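Local coordinates for Rio2 kinase (Chaetomium thermophilum, PDB 4GYI), which binds ADP and magnesium as an atypical RIO-type protein kinase of ribosome biogenesis, probably acting on serine and threonine, and carries an aspartyl phosphate in this complex, at residues S191-L196 with L237-K242; S109-V114 with Q121-I126. All blocks are in the same frame, centred on the assembly; numbering follows the deposited sequence.

Interaction 1: residues S191-L196 with L237-K242; sequences SLVDAL and LIREEK. With ADP (adenosine-5'-diphosphate), chain B.
Asp-194 sits at the centre of an inverse gamma turn and, from that tight bend, reaches Arg-239 in a salt bridge, Asp-194 OD1 lying 2.8 Å from Arg-239 NH1. The carboxylate oxygen meets NH1 at the edge of the guanidinium, in its plane, although the two flat groups are turned 42° against each other. The N-H...O angle is only 144°. With CG lodged between the backbone N and the carbonyl carbon (chi1 64°), the carboxylate swings over to the arginine, whose chain bends at chi3 to meet it. Glu-241, itself poorly ordered, gives NE of Arg-239 a long second partner, and the one cation may ease repulsion between the two acids. Next along the chain, Ala-195 CB packs 3.7 Å from Leu-237 CB and touches the backbone at Ile-238. Leu-196 and Ile-238 then form an antiparallel hydrogen-bonded pair, Ile-238 N donating to Leu-196 O (2.8 Å).

Ser-191 to Val-193 belong to the kinase hinge: ADP N6 donates to Ser-191 O (2.9 Å), and Val-193 N donates to ADP N1 (3.0 Å). Leu-237 CD1 and Leu-192 CD1 each come within 3.8 Å of ADP C2. Strand 236-242 is the middle strand of a small antiparallel sheet, bonded to strand 250-256 beyond, where Ile-255 also meets Val-193 and Arg-239.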
ATOM      1  N   SER A 191       3.111  -7.382  -9.257  1.00 26.65           N
ATOM      2  CA  SER A 191       3.933  -7.395 -10.462  1.00 34.32           C
ATOM      3  C   SER A 191       4.541  -6.016 -10.686  1.00 28.08           C
ATOM      4  O   SER A 191       4.005  -5.004 -10.229  1.00 26.54           O
ATOM      5  CB  SER A 191       3.126  -7.824 -11.692  1.00 31.92           C
ATOM      6  OG  SER A 191       2.219  -6.816 -12.083  1.00 43.52           O
ATOM      7  N   LEU A 192       5.691  -5.997 -11.338  1.00 34.62           N
ATOM      8  CA  LEU A 192       6.338  -4.757 -11.743  1.00 36.23           C
ATOM      9  C   LEU A 192       5.794  -4.388 -13.112  1.00 31.44           C
ATOM     10  O   LEU A 192       5.954  -5.133 -14.053  1.00 37.24           O
ATOM     11  CB  LEU A 192       7.844  -4.977 -11.826  1.00 37.96           C
ATOM     12  CG  LEU A 192       8.691  -3.872 -12.459  1.00 38.69           C
ATOM     13  CD1 LEU A 192       8.645  -2.620 -11.604  1.00 28.32           C
ATOM     14  CD2 LEU A 192      10.116  -4.386 -12.616  1.00 38.43           C
ATOM     15  N   VAL A 193       5.134  -3.247 -13.222  1.00 29.14           N
ATOM     16  CA  VAL A 193       4.536  -2.842 -14.487  1.00 36.76           C
ATOM     17  C   VAL A 193       5.579  -2.110 -15.311  1.00 32.19           C
ATOM     18  O   VAL A 193       6.273  -1.242 -14.797  1.00 32.46           O
ATOM     19  CB  VAL A 193       3.333  -1.891 -14.239  1.00 41.07           C
ATOM     20  CG1 VAL A 193       2.681  -1.498 -15.540  1.00 44.40           C
ATOM     21  CG2 VAL A 193       2.321  -2.551 -13.331  1.00 42.75           C
ATOM     22  N   ASP A 194       5.701  -2.440 -16.590  1.00 44.02           N
ATOM     23  CA  ASP A 194       6.650  -1.714 -17.438  1.00 46.96           C
ATOM     24  C   ASP A 194       6.025  -0.398 -17.939  1.00 38.59           C
ATOM     25  O   ASP A 194       5.722  -0.223 -19.106  1.00 36.64           O
ATOM     26  CB  ASP A 194       7.183  -2.588 -18.577  1.00 51.51           C
ATOM     27  CG  ASP A 194       6.099  -3.009 -19.556  1.00 63.25           C
ATOM     28  OD1 ASP A 194       4.975  -3.334 -19.106  1.00 60.49           O
ATOM     29  OD2 ASP A 194       6.374  -3.004 -20.779  1.00 67.77           O
ATOM     30  N   ALA A 195       5.812   0.515 -17.010  1.00 35.55           N
ATOM     31  CA  ALA A 195       5.232   1.808 -17.317  1.00 30.93           C
ATOM     32  C   ALA A 195       5.731   2.774 -16.259  1.00 32.52           C
ATOM     33  O   ALA A 195       6.068   2.370 -15.150  1.00 40.59           O
ATOM     34  CB  ALA A 195       3.712   1.731 -17.296  1.00 27.57           C
ATOM     35  N   LEU A 196       5.787   4.046 -16.619  1.00 33.54           N
ATOM     36  CA  LEU A 196       6.250   5.098 -15.733  1.00 36.67           C
ATOM     37  C   LEU A 196       5.090   6.057 -15.448  1.00 38.43           C
ATOM     38  O   LEU A 196       4.167   6.170 -16.258  1.00 33.20           O
ATOM     39  CB  LEU A 196       7.386   5.843 -16.420  1.00 31.09           C
ATOM     40  CG  LEU A 196       8.457   4.919 -17.002  1.00 42.19           C
ATOM     41  CD1 LEU A 196       9.543   5.735 -17.702  1.00 42.58           C
ATOM     42  CD2 LEU A 196       9.056   4.049 -15.918  1.00 45.18           C
ATOM     43  N   LEU A 237       0.113   5.162 -14.492  1.00 25.36           N
ATOM     44  CA  LEU A 237       1.321   4.778 -15.183  1.00 28.09           C
ATOM     45  C   LEU A 237       0.949   4.676 -16.649  1.00 25.65           C
ATOM     46  O   LEU A 237      -0.162   4.291 -16.979  1.00 30.45           O
ATOM     47  CB  LEU A 237       1.836   3.423 -14.659  1.00 25.07           C
ATOM     48  CG  LEU A 237       2.124   3.283 -13.147  1.00 27.82           C
ATOM     49  CD1 LEU A 237       2.952   2.039 -12.838  1.00 24.60           C
ATOM     50  CD2 LEU A 237       2.826   4.502 -12.593  1.00 33.94           C
ATOM     51  N   ILE A 238       1.883   5.031 -17.522  1.00 23.75           N
ATOM     52  CA  ILE A 238       1.645   4.994 -18.947  1.00 32.32           C
ATOM     53  C   ILE A 238       2.559   3.962 -19.572  1.00 37.73           C
ATOM     54  O   ILE A 238       3.777   4.107 -19.516  1.00 34.75           O
ATOM     55  CB  ILE A 238       1.942   6.354 -19.594  1.00 36.93           C
ATOM     56  CG1 ILE A 238       1.062   7.452 -18.982  1.00 27.18           C
ATOM     57  CG2 ILE A 238       1.698   6.281 -21.097  1.00 36.22           C
ATOM     58  CD1 ILE A 238      -0.408   7.170 -19.120  1.00 34.72           C
ATOM     59  N   ARG A 239       1.985   2.899 -20.130  1.00 33.04           N
ATOM     60  CA  ARG A 239       2.789   1.959 -20.905  1.00 42.25           C
ATOM     61  C   ARG A 239       2.895   2.510 -22.316  1.00 46.13           C
ATOM     62  O   ARG A 239       1.882   2.870 -22.916  1.00 43.95           O
ATOM     63  CB  ARG A 239       2.157   0.564 -20.945  1.00 42.98           C
ATOM     64  CG  ARG A 239       3.194  -0.549 -21.053  1.00 54.55           C
ATOM     65  CD  ARG A 239       2.634  -1.869 -21.574  1.00 54.11           C
ATOM     66  NE  ARG A 239       1.333  -2.225 -21.011  1.00 61.09           N
ATOM     67  CZ  ARG A 239       1.156  -2.964 -19.918  1.00 57.25           C
ATOM     68  NH1 ARG A 239       2.201  -3.430 -19.247  1.00 54.52           N
ATOM     69  NH2 ARG A 239      -0.069  -3.234 -19.489  1.00 57.20           N
ATOM     70  N   GLU A 240       4.115   2.600 -22.838  1.00 46.06           N
ATOM     71  CA  GLU A 240       4.334   3.104 -24.189  1.00 47.20           C
ATOM     72  C   GLU A 240       4.680   1.956 -25.131  1.00 56.20           C
ATOM     73  O   GLU A 240       5.502   1.101 -24.796  1.00 62.31           O
ATOM     74  CB  GLU A 240       5.472   4.122 -24.205  1.00 52.21           C
ATOM     75  CG  GLU A 240       5.357   5.241 -23.182  1.00 73.88           C
ATOM     76  CD  GLU A 240       6.558   6.187 -23.207  1.00 86.98           C
ATOM     77  OE1 GLU A 240       7.398   6.064 -24.133  1.00 92.24           O
ATOM     78  OE2 GLU A 240       6.660   7.052 -22.302  1.00 80.67           O
ATOM     79  N   GLU A 241       4.063   1.932 -26.305  1.00 56.40           N
ATOM     80  CA  GLU A 241       4.377   0.900 -27.294  1.00 63.40           C
ATOM     81  C   GLU A 241       4.501   1.471 -28.699  1.00 60.48           C
ATOM     82  O   GLU A 241       3.623   2.202 -29.170  1.00 53.50           O
ATOM     83  CB  GLU A 241       3.328  -0.215 -27.279  1.00 77.24           C
ATOM     84  CG  GLU A 241       3.303  -1.030 -25.989  1.00 90.52           C
ATOM     85  CD  GLU A 241       1.965  -1.704 -25.758  1.00101.04           C
ATOM     86  OE1 GLU A 241       1.173  -1.789 -26.721  1.00105.42           O
ATOM     87  OE2 GLU A 241       1.700  -2.135 -24.615  1.00102.89           O
ATOM     88  N   LYS A 242       5.604   1.145 -29.366  1.00 53.84           N
ATOM     89  CA  LYS A 242       5.747   1.527 -30.757  1.00 56.40           C
ATOM     90  C   LYS A 242       4.809   0.681 -31.608  1.00 57.80           C
ATOM     91  O   LYS A 242       4.689  -0.535 -31.414  1.00 54.46           O
ATOM     92  CB  LYS A 242       7.192   1.376 -31.235  1.00 64.94           C
ATOM     93  CG  LYS A 242       8.179   2.317 -30.561  1.00 71.89           C
ATOM     94  CD  LYS A 242       9.305   2.698 -31.519  1.00 86.67           C
ATOM     95  CE  LYS A 242      10.575   3.101 -30.781  1.00 89.97           C
ATOM     96  NZ  LYS A 242      11.237   1.932 -30.129  1.00 88.83           N
TER
HETATM   97  PB  ADP B 401       2.264   5.644  -2.679  1.00 31.41           P
HETATM   98  O1B ADP B 401       3.382   5.879  -1.692  1.00 36.05           O
HETATM   99  O2B ADP B 401       1.841   6.790  -3.564  1.00 27.86           O
HETATM  100  O3B ADP B 401       1.076   4.970  -1.857  1.00 36.17           O
HETATM  101  PA  ADP B 401       2.138   4.013  -5.059  1.00 30.97           P
HETATM  102  O1A ADP B 401       1.413   5.207  -5.620  1.00 31.78           O
HETATM  103  O2A ADP B 401       1.399   2.681  -5.026  1.00 32.16           O
HETATM  104  O3A ADP B 401       2.704   4.368  -3.592  1.00 31.53           O
HETATM  105  O5' ADP B 401       3.527   3.894  -5.841  1.00 34.30           O
HETATM  106  C5' ADP B 401       4.432   5.006  -5.844  1.00 27.03           C
HETATM  107  C4' ADP B 401       5.275   4.980  -7.118  1.00 33.41           C
HETATM  108  O4' ADP B 401       5.949   3.715  -7.247  1.00 32.80           O
HETATM  109  C3' ADP B 401       4.473   5.124  -8.411  1.00 37.85           C
HETATM  110  O3' ADP B 401       4.231   6.483  -8.789  1.00 39.65           O
HETATM  111  C2' ADP B 401       5.330   4.403  -9.429  1.00 44.93           C
HETATM  112  O2' ADP B 401       6.451   5.217  -9.796  1.00 43.80           O
HETATM  113  C1' ADP B 401       5.942   3.290  -8.615  1.00 40.80           C
HETATM  114  N9  ADP B 401       5.164   2.036  -8.642  1.00 36.94           N
HETATM  115  C8  ADP B 401       4.333   1.608  -7.673  1.00 32.64           C
HETATM  116  N7  ADP B 401       3.809   0.390  -7.973  1.00 29.53           N
HETATM  117  C5  ADP B 401       4.342   0.037  -9.161  1.00 27.83           C
HETATM  118  C6  ADP B 401       4.239  -1.125 -10.060  1.00 27.24           C
HETATM  119  N6  ADP B 401       3.447  -2.166  -9.733  1.00 27.04           N
HETATM  120  N1  ADP B 401       4.959  -1.106 -11.200  1.00 36.53           N
HETATM  121  C2  ADP B 401       5.768  -0.076 -11.534  1.00 30.82           C
HETATM  122  N3  ADP B 401       5.916   1.009 -10.763  1.00 35.82           N
HETATM  123  C4  ADP B 401       5.234   1.118  -9.594  1.00 32.71           C

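Interaction 2: residues S109-V114 with Q121-I126; sequences SDIMIV and QKVLKI. With ADP (adenosine-5'-diphosphate), chain B.
Lys-125 and Ser-109 lie together at the phosphate end of the hairpin, where Lys-125 NZ donates to ADP O2A at 2.7 Å and more weakly to O3B. Ser-109 OG lies at the beta phosphate, beside O1B. The lysine chain is extended throughout, CG standing anti to the backbone N (chi1 -179°), which carries NZ out to the phosphates; there it also meets Glu-163 in a salt bridge and the phosphorylated aspartate at position 258. Without the amine, as with a methionine here, ADP O2A would probably lose this donor and Glu-163 its cationic mate. Asp-110, on the other face, is held by Arg-128 and Arg-131.

Six backbone hydrogen bonds join the strands, two each at Asp-110 with Ile-126, Met-112 with Leu-124 and Val-114 with Lys-122. The hairpin belongs to the antiparallel five-stranded sheet of the kinase N-lobe, and Lys-125 holds the place of its nucleotide-binding lysine. On the ADP face, Ile-111 CG2 packs 3.9 Å from Val-123 CG1, and Ile-111 CD1 lies 3.8 Å from Lys-125 CG. Val-123 CG2 touches adenine C6 at 3.9 Å, while Ile-111 CG1 borders the ribose at O4'. Across the sheet, Met-112 and Leu-124 run side by side, Met-112 CE meeting Leu-124 CD2 at 3.6 Å, and Val-114 CG1 leans on Leu-124 CB at 3.7 Å. Leu-124 then continues this layer onto Leu-87 and His-90 of helix 79-92.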
ATOM      1  N   SER A 109       4.261   5.498   1.695  1.00 32.27           N
ATOM      2  CA  SER A 109       4.677   4.109   1.520  1.00 38.10           C
ATOM      3  C   SER A 109       6.107   4.014   1.013  1.00 37.25           C
ATOM      4  O   SER A 109       6.639   4.979   0.483  1.00 36.09           O
ATOM      5  CB  SER A 109       3.737   3.390   0.545  1.00 40.92           C
ATOM      6  OG  SER A 109       4.050   3.760  -0.789  1.00 45.55           O
ATOM      7  N   ASP A 110       6.731   2.853   1.189  1.00 31.18           N
ATOM      8  CA  ASP A 110       8.033   2.588   0.583  1.00 30.94           C
ATOM      9  C   ASP A 110       7.886   1.566  -0.553  1.00 29.72           C
ATOM     10  O   ASP A 110       7.190   0.567  -0.415  1.00 26.02           O
ATOM     11  CB  ASP A 110       9.027   2.061   1.624  1.00 31.70           C
ATOM     12  CG  ASP A 110       9.467   3.134   2.618  1.00 41.60           C
ATOM     13  OD1 ASP A 110       9.476   4.328   2.243  1.00 42.39           O
ATOM     14  OD2 ASP A 110       9.801   2.783   3.775  1.00 49.61           O
ATOM     15  N   ILE A 111       8.531   1.828  -1.680  1.00 25.97           N
ATOM     16  CA  ILE A 111       8.447   0.936  -2.825  1.00 28.44           C
ATOM     17  C   ILE A 111       9.811   0.283  -3.017  1.00 32.77           C
ATOM     18  O   ILE A 111      10.812   0.971  -3.171  1.00 39.47           O
ATOM     19  CB  ILE A 111       8.060   1.701  -4.102  1.00 34.93           C
ATOM     20  CG1 ILE A 111       6.792   2.520  -3.873  1.00 34.32           C
ATOM     21  CG2 ILE A 111       7.880   0.745  -5.271  1.00 34.88           C
ATOM     22  CD1 ILE A 111       5.546   1.680  -3.667  1.00 29.22           C
ATOM     23  N   MET A 112       9.843  -1.044  -2.987  1.00 32.83           N
ATOM     24  CA  MET A 112      11.087  -1.791  -3.157  1.00 35.47           C
ATOM     25  C   MET A 112      10.936  -2.684  -4.363  1.00 31.63           C
ATOM     26  O   MET A 112       9.840  -3.102  -4.689  1.00 32.31           O
ATOM     27  CB  MET A 112      11.353  -2.683  -1.934  1.00 26.88           C
ATOM     28  CG  MET A 112      11.625  -1.919  -0.640  1.00 41.23           C
ATOM     29  SD  MET A 112      13.029  -2.596   0.254  1.00113.74           S
ATOM     30  CE  MET A 112      12.268  -3.974   1.098  1.00 78.86           C
ATOM     31  N   ILE A 113      12.034  -2.997  -5.024  1.00 41.37           N
ATOM     32  CA  ILE A 113      11.975  -3.996  -6.068  1.00 31.00           C
ATOM     33  C   ILE A 113      12.482  -5.253  -5.448  1.00 33.48           C
ATOM     34  O   ILE A 113      13.490  -5.231  -4.750  1.00 26.77           O
ATOM     35  CB  ILE A 113      12.840  -3.622  -7.263  1.00 32.80           C
ATOM     36  CG1 ILE A 113      12.274  -2.367  -7.925  1.00 51.09           C
ATOM     37  CG2 ILE A 113      12.835  -4.737  -8.284  1.00 24.20           C
ATOM     38  CD1 ILE A 113      12.798  -1.077  -7.353  1.00 66.56           C
ATOM     39  N   VAL A 114      11.759  -6.348  -5.650  1.00 29.98           N
ATOM     40  CA  VAL A 114      12.251  -7.632  -5.200  1.00 30.74           C
ATOM     41  C   VAL A 114      12.305  -8.600  -6.370  1.00 34.04           C
ATOM     42  O   VAL A 114      11.757  -8.323  -7.444  1.00 32.63           O
ATOM     43  CB  VAL A 114      11.367  -8.205  -4.106  1.00 32.28           C
ATOM     44  CG1 VAL A 114      11.273  -7.227  -2.963  1.00 35.66           C
ATOM     45  CG2 VAL A 114      10.007  -8.504  -4.671  1.00 27.87           C
ATOM     46  N   GLN A 121      11.466 -10.026 -11.487  1.00 34.48           N
ATOM     47  CA  GLN A 121      11.341  -8.845 -10.627  1.00 33.09           C
ATOM     48  C   GLN A 121       9.887  -8.497 -10.345  1.00 31.68           C
ATOM     49  O   GLN A 121       9.035  -8.541 -11.236  1.00 28.89           O
ATOM     50  CB  GLN A 121      12.071  -7.635 -11.218  1.00 29.85           C
ATOM     51  CG  GLN A 121      13.548  -7.896 -11.504  1.00 27.38           C
ATOM     52  CD  GLN A 121      14.227  -6.714 -12.164  1.00 33.43           C
ATOM     53  OE1 GLN A 121      13.619  -5.660 -12.372  1.00 29.69           O
ATOM     54  NE2 GLN A 121      15.494  -6.877 -12.488  1.00 30.72           N
ATOM     55  N   LYS A 122       9.612  -8.165  -9.092  1.00 29.50           N
ATOM     56  CA  LYS A 122       8.287  -7.739  -8.668  1.00 29.28           C
ATOM     57  C   LYS A 122       8.433  -6.545  -7.729  1.00 33.29           C
ATOM     58  O   LYS A 122       9.545  -6.219  -7.302  1.00 30.82           O
ATOM     59  CB  LYS A 122       7.585  -8.879  -7.926  1.00 27.73           C
ATOM     60  CG  LYS A 122       7.635 -10.210  -8.648  1.00 42.02           C
ATOM     61  CD  LYS A 122       7.522 -11.342  -7.658  1.00 45.29           C
ATOM     62  CE  LYS A 122       7.775 -12.674  -8.323  1.00 53.80           C
ATOM     63  NZ  LYS A 122       6.629 -13.138  -9.163  1.00 63.34           N
ATOM     64  N   VAL A 123       7.313  -5.900  -7.399  1.00 25.55           N
ATOM     65  CA  VAL A 123       7.338  -4.763  -6.485  1.00 20.72           C
ATOM     66  C   VAL A 123       6.853  -5.149  -5.101  1.00 26.75           C
ATOM     67  O   VAL A 123       5.866  -5.860  -4.959  1.00 27.48           O
ATOM     68  CB  VAL A 123       6.473  -3.595  -7.027  1.00 27.40           C
ATOM     69  CG1 VAL A 123       6.101  -2.608  -5.923  1.00 25.51           C
ATOM     70  CG2 VAL A 123       7.202  -2.889  -8.151  1.00 23.58           C
ATOM     71  N   LEU A 124       7.578  -4.703  -4.082  1.00 30.64           N
ATOM     72  CA  LEU A 124       7.116  -4.833  -2.716  1.00 29.48           C
ATOM     73  C   LEU A 124       6.699  -3.447  -2.229  1.00 27.38           C
ATOM     74  O   LEU A 124       7.498  -2.513  -2.235  1.00 25.41           O
ATOM     75  CB  LEU A 124       8.227  -5.385  -1.825  1.00 26.56           C
ATOM     76  CG  LEU A 124       7.903  -5.411  -0.327  1.00 35.45           C
ATOM     77  CD1 LEU A 124       6.848  -6.465  -0.028  1.00 34.39           C
ATOM     78  CD2 LEU A 124       9.148  -5.669   0.487  1.00 42.78           C
ATOM     79  N   LYS A 125       5.444  -3.296  -1.839  1.00 24.46           N
ATOM     80  CA  LYS A 125       4.990  -2.006  -1.319  1.00 23.37           C
ATOM     81  C   LYS A 125       4.826  -2.134   0.186  1.00 23.75           C
ATOM     82  O   LYS A 125       4.220  -3.088   0.661  1.00 24.47           O
ATOM     83  CB  LYS A 125       3.667  -1.581  -1.957  1.00 27.76           C
ATOM     84  CG  LYS A 125       3.129  -0.202  -1.471  1.00 21.48           C
ATOM     85  CD  LYS A 125       1.867   0.162  -2.238  1.00 25.36           C
ATOM     86  CE  LYS A 125       1.236   1.484  -1.756  1.00 27.52           C
ATOM     87  NZ  LYS A 125       0.197   1.962  -2.726  1.00 27.97           N
ATOM     88  N   ILE A 126       5.396  -1.187   0.926  1.00 17.95           N
ATOM     89  CA  ILE A 126       5.318  -1.191   2.379  1.00 22.24           C
ATOM     90  C   ILE A 126       4.561   0.047   2.836  1.00 26.02           C
ATOM     91  O   ILE A 126       4.997   1.153   2.582  1.00 21.45           O
ATOM     92  CB  ILE A 126       6.735  -1.160   2.997  1.00 24.45           C
ATOM     93  CG1 ILE A 126       7.556  -2.360   2.469  1.00 28.80           C
ATOM     94  CG2 ILE A 126       6.650  -1.191   4.529  1.00 26.16           C
ATOM     95  CD1 ILE A 126       9.007  -2.400   2.980  1.00 29.07           C
TER
HETATM   96  PB  ADP B 401       2.264   5.644  -2.679  1.00 31.41           P
HETATM   97  O1B ADP B 401       3.382   5.879  -1.692  1.00 36.05           O
HETATM   98  O2B ADP B 401       1.841   6.790  -3.564  1.00 27.86           O
HETATM   99  O3B ADP B 401       1.076   4.970  -1.857  1.00 36.17           O
HETATM  100  PA  ADP B 401       2.138   4.013  -5.059  1.00 30.97           P
HETATM  101  O1A ADP B 401       1.413   5.207  -5.620  1.00 31.78           O
HETATM  102  O2A ADP B 401       1.399   2.681  -5.026  1.00 32.16           O
HETATM  103  O3A ADP B 401       2.704   4.368  -3.592  1.00 31.53           O
HETATM  104  O5' ADP B 401       3.527   3.894  -5.841  1.00 34.30           O
HETATM  105  C5' ADP B 401       4.432   5.006  -5.844  1.00 27.03           C
HETATM  106  C4' ADP B 401       5.275   4.980  -7.118  1.00 33.41           C
HETATM  107  O4' ADP B 401       5.949   3.715  -7.247  1.00 32.80           O
HETATM  108  C3' ADP B 401       4.473   5.124  -8.411  1.00 37.85           C
HETATM  109  O3' ADP B 401       4.231   6.483  -8.789  1.00 39.65           O
HETATM  110  C2' ADP B 401       5.330   4.403  -9.429  1.00 44.93           C
HETATM  111  O2' ADP B 401       6.451   5.217  -9.796  1.00 43.80           O
HETATM  112  C1' ADP B 401       5.942   3.290  -8.615  1.00 40.80           C
HETATM  113  N9  ADP B 401       5.164   2.036  -8.642  1.00 36.94           N
HETATM  114  C8  ADP B 401       4.333   1.608  -7.673  1.00 32.64           C
HETATM  115  N7  ADP B 401       3.809   0.390  -7.973  1.00 29.53           N
HETATM  116  C5  ADP B 401       4.342   0.037  -9.161  1.00 27.83           C
HETATM  117  C6  ADP B 401       4.239  -1.125 -10.060  1.00 27.24           C
HETATM  118  N6  ADP B 401       3.447  -2.166  -9.733  1.00 27.04           N
HETATM  119  N1  ADP B 401       4.959  -1.106 -11.200  1.00 36.53           N
HETATM  120  C2  ADP B 401       5.768  -0.076 -11.534  1.00 30.82           C
HETATM  121  N3  ADP B 401       5.916   1.009 -10.763  1.00 35.82           N
HETATM  122  C4  ADP B 401       5.234   1.118  -9.594  1.00 32.71           C

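How the interactions relate
From the N terminus, interaction 2 comes first: strand 109-115 turns back into strand 121-127 and closes a hairpin with six residues between the two segments. Its partner strand 187-191 lies beside 121-127 and runs out into the hinge, where interaction 1 opens and closes a longer loop of 40 residues containing helix 207-223. The two contacts are therefore in series, neither nested nor crossed. They meet where Leu-192 CD1 packs 3.8 Å from Val-123 CG2. Interaction 2 pairs two strands of the five-stranded sheet, whereas interaction 1 joins the hinge to the three-stranded sheet. ADP lies between: the hinge bonds the adenine edge, while the hairpin packs on adenine and ribose and reaches the phosphates.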